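Local coordinates for protein ORF48 (Lactococcus phage TP901-1, PDB 3UH8) that probably serves as a structural component of the phage baseplate, the organelle used for host adhesion, through an immunoglobulin-like all-beta N-terminal domain, at residues L79-V82 and A83-N86. Residues are numbered along the deposited sequence; the frame is centred on the assembly and turned at random.
Sequences LKYV and ASDN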
loop_
_atom_site.group_PDB
_atom_site.type_symbol
_atom_site.label_atom_id
_atom_site.label_comp_id
_atom_site.label_asym_id
_atom_site.label_seq_id
_atom_site.Cartn_x
_atom_site.Cartn_y
_atom_site.Cartn_z
ATOM N N LEU A 79 4.522 -3.818 -6.142
ATOM C CA LEU A 79 3.229 -3.223 -6.465
ATOM C C LEU A 79 3.340 -1.712 -6.654
ATOM O O LEU A 79 4.227 -1.074 -6.078
ATOM C CB LEU A 79 2.135 -3.593 -5.433
ATOM C CG LEU A 79 2.290 -3.121 -3.976
ATOM C CD1 LEU A 79 1.734 -1.719 -3.784
ATOM C CD2 LEU A 79 1.563 -4.053 -3.040
ATOM N N LYS A 80 2.417 -1.146 -7.434
ATOM C CA LYS A 80 2.339 0.284 -7.683
ATOM C C LYS A 80 0.911 0.736 -7.389
ATOM O O LYS A 80 -0.016 0.343 -8.099
ATOM C CB LYS A 80 2.761 0.613 -9.128
ATOM C CG LYS A 80 2.772 2.102 -9.451
ATOM C CD LYS A 80 3.142 2.350 -10.900
ATOM C CE LYS A 80 3.046 3.809 -11.258
ATOM N NZ LYS A 80 3.541 4.069 -12.632
ATOM N N TYR A 81 0.732 1.521 -6.316
ATOM C CA TYR A 81 -0.578 2.048 -5.939
ATOM C C TYR A 81 -0.644 3.546 -6.238
ATOM O O TYR A 81 0.179 4.298 -5.726
ATOM C CB TYR A 81 -0.918 1.753 -4.453
ATOM C CG TYR A 81 -2.052 2.608 -3.923
ATOM C CD1 TYR A 81 -3.369 2.373 -4.300
ATOM C CD2 TYR A 81 -1.795 3.701 -3.096
ATOM C CE1 TYR A 81 -4.407 3.192 -3.860
ATOM C CE2 TYR A 81 -2.826 4.526 -2.646
ATOM C CZ TYR A 81 -4.128 4.274 -3.041
ATOM O OH TYR A 81 -5.141 5.086 -2.596
ATOM N N VAL A 82 -1.638 3.971 -7.031
ATOM C CA VAL A 82 -1.844 5.386 -7.365
ATOM C C VAL A 82 -2.717 5.999 -6.269
ATOM O O VAL A 82 -3.841 5.536 -6.057
ATOM C CB VAL A 82 -2.432 5.584 -8.793
ATOM C CG1 VAL A 82 -2.709 7.061 -9.085
ATOM C CG2 VAL A 82 -1.506 4.996 -9.856
ATOM N N ALA A 83 -2.181 7.008 -5.551
ATOM C CA ALA A 83 -2.882 7.688 -4.460
ATOM C C ALA A 83 -4.200 8.289 -4.934
ATOM O O ALA A 83 -4.217 9.138 -5.829
ATOM C CB ALA A 83 -1.998 8.758 -3.831
ATOM N N SER A 84 -5.306 7.783 -4.367
ATOM C CA SER A 84 -6.667 8.231 -4.661
ATOM C C SER A 84 -6.917 9.552 -3.939
ATOM O O SER A 84 -6.100 9.958 -3.109
ATOM C CB SER A 84 -7.672 7.188 -4.180
ATOM O OG SER A 84 -7.609 7.014 -2.772
ATOM N N ASP A 85 -8.058 10.206 -4.219
ATOM C CA ASP A 85 -8.437 11.442 -3.537
ATOM C C ASP A 85 -8.666 11.168 -2.040
ATOM O O ASP A 85 -8.367 12.028 -1.214
ATOM C CB ASP A 85 -9.679 12.076 -4.188
ATOM C CG ASP A 85 -9.439 12.700 -5.554
ATOM O OD1 ASP A 85 -8.280 13.083 -5.843
ATOM O OD2 ASP A 85 -10.416 12.845 -6.319
ATOM N N ASN A 86 -9.137 9.944 -1.702
ATOM C CA ASN A 86 -9.378 9.487 -0.330
ATOM C C ASN A 86 -8.057 9.345 0.432
ATOM O O ASN A 86 -7.974 9.759 1.591
ATOM C CB ASN A 86 -10.136 8.154 -0.332
ATOM C CG ASN A 86 -10.896 7.834 0.939
ATOM O OD1 ASN A 86 -10.556 8.271 2.046
ATOM N ND2 ASN A 86 -11.943 7.033 0.806
#
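Tyr81 and Ser84 meet in a local strand-to-helix junction, where a tyrosine near the end of strand 78-82 reaches forward along the chain to the N-cap of the short helix 85-89. The strand belongs to the immunoglobulin-like beta fold of the domain, paired antiparallel with strands 30-38 and 65-73. The one hydrogen bond assigned between 79-82 and 83-86 runs from Ser84 N to Tyr81 OH, with 3.2 Å between N and O and an N-H...O angle of 166°, so the bond is nearly straight. It ties the phenol oxygen to the amide of the N-cap residue. That oxygen has a second partner in Glu67 OE1, on strand 65-73, so two hydrogen bonds grip it. With chi1 at 163° the ring leaves CB beside the carbonyl carbon and runs toward Ala83 and Ser84 rather than back along the strand. The backbone N of Ala83 lies over one face of the Tyr81 ring, 3.9 Å above its plane and offset toward the rim, while Ala83 CA is 3.6 Å from Tyr81 CE2. Ala83 CB is 4.5 Å from Tyr81 CE2, a loose apolar contact. Within the domain, the buried Tyr81 ring also stacks with Phe52. Ser84 holds the N-cap position, and its OG, standing between its own backbone N and carbonyl carbon (chi1 63°), caps the helix by accepting a hydrogen bond from Ala87 N. The carboxylate of Glu67 ties the two hydroxyls together, since its OE2 is bonded to Ser84 OG as OE1 is to the phenol; it thus helps fix both the tyrosine and the capping serine. Beside this shared carboxylate, Tyr81 OH and Ser84 OG lie 3.1 Å apart.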